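Local coordinates for protein CopC (Methylosinus trichosporium OB3b, PDB 5ICU) that binds copper(II) and probably serves copper homeostasis in the bacterial periplasm, perhaps as a copper chaperone, at residues K20-R25 with Y73-R78; S36-I39 with K45-V48. All blocks are in the same frame, centred on the assembly; numbering follows the deposited sequence.

Contact 1: residues K20-R25 with Y73-R78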
loop_
_atom_site.group_PDB
_atom_site.type_symbol
_atom_site.label_atom_id
_atom_site.label_comp_id
_atom_site.label_asym_id
_atom_site.label_seq_id
_atom_site.Cartn_x
_atom_site.Cartn_y
_atom_site.Cartn_z
ATOM N N LYS A 20 -3.129 6.742 7.803
ATOM C CA LYS A 20 -1.779 7.114 8.219
ATOM C C LYS A 20 -0.729 6.252 7.515
ATOM O O LYS A 20 0.359 6.716 7.179
ATOM C CB LYS A 20 -1.649 6.974 9.708
ATOM C CG LYS A 20 -2.554 7.943 10.460
ATOM C CD LYS A 20 -2.255 7.902 11.948
ATOM C CE LYS A 20 -3.164 8.854 12.723
ATOM N NZ LYS A 20 -2.577 9.297 14.018
ATOM N N LEU A 21 -1.084 5.015 7.247
ATOM C CA LEU A 21 -0.217 4.169 6.465
ATOM C C LEU A 21 -0.990 3.149 5.699
ATOM O O LEU A 21 -2.196 2.931 5.918
ATOM C CB LEU A 21 0.899 3.569 7.293
ATOM C CG LEU A 21 0.461 2.828 8.498
ATOM C CD1 LEU A 21 -0.178 1.549 8.105
ATOM C CD2 LEU A 21 1.578 2.491 9.488
ATOM N N VAL A 22 -0.296 2.580 4.717
ATOM C CA VAL A 22 -0.748 1.421 3.964
ATOM C C VAL A 22 -0.022 0.234 4.556
ATOM O O VAL A 22 1.208 0.288 4.703
ATOM C CB VAL A 22 -0.426 1.559 2.475
ATOM C CG1 VAL A 22 -0.667 0.248 1.718
ATOM C CG2 VAL A 22 -1.223 2.675 1.861
ATOM N N LYS A 23 -0.760 -0.801 4.916
ATOM C CA LYS A 23 -0.217 -2.033 5.485
ATOM C C LYS A 23 -0.525 -3.176 4.570
ATOM O O LYS A 23 -1.697 -3.431 4.260
ATOM C CB LYS A 23 -0.853 -2.349 6.847
ATOM C CG LYS A 23 -0.723 -1.265 7.856
ATOM C CD LYS A 23 -1.182 -1.640 9.255
ATOM C CE LYS A 23 -1.980 -0.569 9.980
ATOM N NZ LYS A 23 -1.620 -0.490 11.430
ATOM N N LEU A 24 0.493 -3.914 4.145
ATOM C CA LEU A 24 0.303 -5.078 3.288
ATOM C C LEU A 24 0.835 -6.316 3.957
ATOM O O LEU A 24 1.896 -6.263 4.583
ATOM C CB LEU A 24 1.057 -4.849 1.978
ATOM C CG LEU A 24 0.746 -3.601 1.157
ATOM C CD1 LEU A 24 1.536 -3.617 -0.144
ATOM C CD2 LEU A 24 -0.718 -3.469 0.836
ATOM N N ARG A 25 0.125 -7.435 3.830
ATOM C CA ARG A 25 0.582 -8.728 4.347
ATOM C C ARG A 25 0.538 -9.717 3.213
ATOM O O ARG A 25 -0.422 -9.750 2.413
ATOM C CB ARG A 25 -0.303 -9.192 5.512
ATOM C CG ARG A 25 0.098 -10.529 6.069
ATOM C CD ARG A 25 -0.472 -10.808 7.437
ATOM N NE ARG A 25 -1.920 -10.872 7.424
ATOM C CZ ARG A 25 -2.647 -11.961 7.123
ATOM N NH1 ARG A 25 -2.066 -13.120 6.804
ATOM N NH2 ARG A 25 -3.982 -11.900 7.169
ATOM N N TYR A 73 -7.498 6.557 -5.049
ATOM C CA TYR A 73 -6.069 6.251 -5.130
ATOM C C TYR A 73 -5.853 4.822 -5.541
ATOM O O TYR A 73 -6.693 3.970 -5.319
ATOM C CB TYR A 73 -5.386 6.505 -3.763
ATOM C CG TYR A 73 -5.424 7.951 -3.341
ATOM C CD1 TYR A 73 -6.522 8.447 -2.646
ATOM C CD2 TYR A 73 -4.426 8.824 -3.684
ATOM C CE1 TYR A 73 -6.607 9.780 -2.320
ATOM C CE2 TYR A 73 -4.508 10.168 -3.368
ATOM C CZ TYR A 73 -5.596 10.635 -2.678
ATOM O OH TYR A 73 -5.665 11.994 -2.366
ATOM N N VAL A 74 -4.689 4.568 -6.111
ATOM C CA VAL A 74 -4.236 3.215 -6.358
ATOM C C VAL A 74 -2.969 2.992 -5.595
ATOM O O VAL A 74 -2.042 3.798 -5.640
ATOM C CB VAL A 74 -4.079 2.950 -7.877
ATOM C CG1 VAL A 74 -3.225 1.723 -8.160
ATOM C CG2 VAL A 74 -5.462 2.775 -8.500
ATOM N N VAL A 75 -2.942 1.855 -4.898
ATOM C CA VAL A 75 -1.755 1.329 -4.284
ATOM C C VAL A 75 -1.201 0.332 -5.253
ATOM O O VAL A 75 -1.912 -0.607 -5.622
ATOM C CB VAL A 75 -2.096 0.619 -2.958
ATOM C CG1 VAL A 75 -0.841 -0.060 -2.425
ATOM C CG2 VAL A 75 -2.678 1.600 -1.938
ATOM N N LYS A 76 0.065 0.498 -5.634
ATOM C CA LYS A 76 0.744 -0.553 -6.394
ATOM C C LYS A 76 1.932 -1.023 -5.616
ATOM O O LYS A 76 2.474 -0.298 -4.803
ATOM C CB LYS A 76 1.112 -0.108 -7.804
ATOM C CG LYS A 76 2.139 0.988 -7.932
ATOM C CD LYS A 76 2.459 1.334 -9.389
ATOM C CE LYS A 76 3.662 2.262 -9.532
ATOM N NZ LYS A 76 3.949 2.608 -10.960
ATOM N N PHE A 77 2.344 -2.248 -5.869
ATOM C CA PHE A 77 3.462 -2.842 -5.129
ATOM C C PHE A 77 4.246 -3.771 -6.013
ATOM O O PHE A 77 3.694 -4.417 -6.871
ATOM C CB PHE A 77 3.026 -3.496 -3.820
ATOM C CG PHE A 77 1.984 -4.551 -3.991
ATOM C CD1 PHE A 77 0.636 -4.204 -3.939
ATOM C CD2 PHE A 77 2.293 -5.902 -4.219
ATOM C CE1 PHE A 77 -0.358 -5.133 -4.126
ATOM C CE2 PHE A 77 1.288 -6.845 -4.389
ATOM C CZ PHE A 77 -0.028 -6.445 -4.374
ATOM N N ARG A 78 5.549 -3.846 -5.733
ATOM C CA ARG A 78 6.413 -4.733 -6.470
ATOM C C ARG A 78 7.448 -5.223 -5.472
ATOM O O ARG A 78 8.323 -4.443 -5.045
ATOM C CB ARG A 78 7.028 -3.956 -7.610
ATOM C CG ARG A 78 7.740 -4.885 -8.677
ATOM C CD ARG A 78 8.048 -4.157 -9.979
ATOM N NE ARG A 78 8.743 -5.033 -10.932
ATOM C CZ ARG A 78 10.046 -5.307 -10.925
ATOM N NH1 ARG A 78 10.850 -4.781 -10.033
ATOM N NH2 ARG A 78 10.557 -6.144 -11.834
#

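Contact 2: residues S36-I39 with K45-V48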
loop_
_atom_site.group_PDB
_atom_site.type_symbol
_atom_site.label_atom_id
_atom_site.label_comp_id
_atom_site.label_asym_id
_atom_site.label_seq_id
_atom_site.Cartn_x
_atom_site.Cartn_y
_atom_site.Cartn_z
ATOM N N SER A 36 8.866 -2.375 -3.022
ATOM C CA SER A 36 8.384 -1.044 -3.340
ATOM C C SER A 36 6.857 -1.024 -3.229
ATOM O O SER A 36 6.183 -1.941 -3.714
ATOM C CB SER A 36 8.772 -0.663 -4.748
ATOM O OG SER A 36 8.285 0.613 -5.108
ATOM N N ILE A 37 6.330 0.017 -2.579
ATOM C CA ILE A 37 4.906 0.312 -2.545
ATOM C C ILE A 37 4.807 1.760 -3.002
ATOM O O ILE A 37 5.558 2.617 -2.530
ATOM C CB ILE A 37 4.294 0.166 -1.133
ATOM C CG1 ILE A 37 4.652 -1.177 -0.507
ATOM C CG2 ILE A 37 2.787 0.352 -1.209
ATOM C CD1 ILE A 37 4.322 -1.292 0.961
ATOM N N SER A 38 3.817 2.018 -3.845
ATOM C CA SER A 38 3.552 3.372 -4.321
ATOM C C SER A 38 2.078 3.694 -4.186
ATOM O O SER A 38 1.228 2.836 -4.362
ATOM C CB SER A 38 3.884 3.540 -5.804
ATOM O OG SER A 38 5.248 3.261 -6.050
ATOM N N ILE A 39 1.761 4.951 -3.886
ATOM C CA ILE A 39 0.402 5.459 -3.989
ATOM C C ILE A 39 0.333 6.409 -5.138
ATOM O O ILE A 39 1.147 7.340 -5.241
ATOM C CB ILE A 39 -0.010 6.190 -2.687
ATOM C CG1 ILE A 39 0.078 5.243 -1.474
ATOM C CG2 ILE A 39 -1.402 6.796 -2.815
ATOM C CD1 ILE A 39 -0.182 5.918 -0.151
ATOM N N LYS A 45 -0.624 10.315 -10.914
ATOM C CA LYS A 45 0.564 10.972 -10.392
ATOM C C LYS A 45 1.063 10.234 -9.154
ATOM O O LYS A 45 0.289 9.853 -8.267
ATOM C CB LYS A 45 0.248 12.420 -10.035
ATOM C CG LYS A 45 1.448 13.200 -9.587
ATOM C CD LYS A 45 1.137 14.685 -9.459
ATOM C CE LYS A 45 2.414 15.464 -9.168
ATOM N NZ LYS A 45 3.034 15.087 -7.864
ATOM N N LEU A 46 2.379 10.057 -9.069
ATOM C CA LEU A 46 3.014 9.418 -7.922
ATOM C C LEU A 46 2.935 10.329 -6.715
ATOM O O LEU A 46 3.471 11.417 -6.723
ATOM C CB LEU A 46 4.457 9.060 -8.281
ATOM C CG LEU A 46 5.252 8.366 -7.167
ATOM C CD1 LEU A 46 4.668 7.056 -6.742
ATOM C CD2 LEU A 46 6.708 8.230 -7.613
ATOM N N VAL A 47 2.263 9.868 -5.673
ATOM C CA VAL A 47 2.133 10.625 -4.411
ATOM C C VAL A 47 3.322 10.330 -3.496
ATOM O O VAL A 47 3.946 11.251 -2.947
ATOM C CB VAL A 47 0.814 10.284 -3.712
ATOM C CG1 VAL A 47 0.705 11.015 -2.371
ATOM C CG2 VAL A 47 -0.376 10.698 -4.604
ATOM N N VAL A 48 3.615 9.038 -3.306
ATOM C CA VAL A 48 4.698 8.606 -2.427
ATOM C C VAL A 48 5.087 7.192 -2.805
ATOM O O VAL A 48 4.245 6.443 -3.299
ATOM C CB VAL A 48 4.274 8.678 -0.915
ATOM C CG1 VAL A 48 3.115 7.787 -0.593
ATOM C CG2 VAL A 48 5.474 8.403 -0.015
#

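Contact 1: residues K20-R25 with Y73-R78
The two strands pass in different sheets: the nearest CA pair, Val22 CA and Val75 CA, is 8.3 Å apart, and the next matched pair, Leu24 CA and Phe77 CA, 9.3 Å, and no hydrogen bond joins them. What bridges the gap is apolar. Val22 and Val75 meet end-on, methyl against methyl, with Val22 CG1 4.2 Å from Val75 CG1. The match follows from their shared rotamer: in each valine CG1 is anti to the backbone N (chi1 170° in Val22, 174° in Val75). This is the inter-sheet packing of a β-sandwich, the cupredoxin-like build of CopC: strand 21-26 is the middle strand of a three-stranded sheet, and strand 71-80 an inner strand of the mixed sheet facing it. One step further along, Leu24 is extended, with CD1 anti to CA (chi2 -176°), and this methyl meets the base of the Phe77 side chain obliquely. Leu24 CD1 sits 3.9 Å from Phe77 CD1 and 4.0 Å from Phe77 CB, so a single methyl rests against both ring and stem. All four residues are buried. Tyr91 touches Val22, Leu24 and Val75, while Leu4 lies against both Leu24 and Phe77.

Contact 2: residues S36-I39 with K45-V48
Flat backbone amides join Ile39 to Val47 and Val48, with the side chains of Ile39 and Val48 on one face of the sheet and Ser38 and Leu46 meeting on the opposite face. Ile39 N donates to Val48 O at 3.0 Å and Val47 N returns a bond to Ile39 O at 2.8 Å; both N-H...O angles are at least 160°. Two residues, Val47 and Val48, thus stand against Ile39, which defines a classic β-bulge in this antiparallel hairpin. Val47 carries the irregularity in its psi of -50°. Its CB lies 3.3 Å from Ile39 O. The side chains of Ile39 and Val48 lie alongside each other and project from the same face, and Ile39 CD1 touches Val48 CG1 at 3.8 Å. That methyl is placed by Val48's chi1 of 61°, which sets CG1 between backbone N and carbonyl carbon. Leu63 of the other sheet covers both residues. Elsewhere Leu46 CD1 packs on Ser38 CB at 3.7 Å. Val48 O also receives a CA-H...O contact from Ser38 CA at 3.3 Å. Between these two segments the hydrogen bonds are all backbone to backbone, and the side chains meet one another through hydrocarbon, so register rests on the main chain.

How the contacts relate
Contact 1 packs one sheet on the other; contact 2 pairs strands within the mixed sheet, at its outermost hairpin. Their centres are 9 Å apart, and both strands of contact 2 fall, in sequence, between the two strands of contact 1. Strand 71-80 of contact 1 pairs directly with strand 36-40 of contact 2: Ser38 N lies 2.8 Å from Lys76 O and Arg78 N 2.8 Å from Ser36 O, both probable hydrogen bonds. Ile37 extends the core between them by touching Leu24 and Val75, and Ile39 does so by touching Val22. Copper lies away from this core, about 13 Å from the Phe77 side chain. Two of its ligands, Asp83 and His85, follow strand 71-80 in the chain, and His1 is the third.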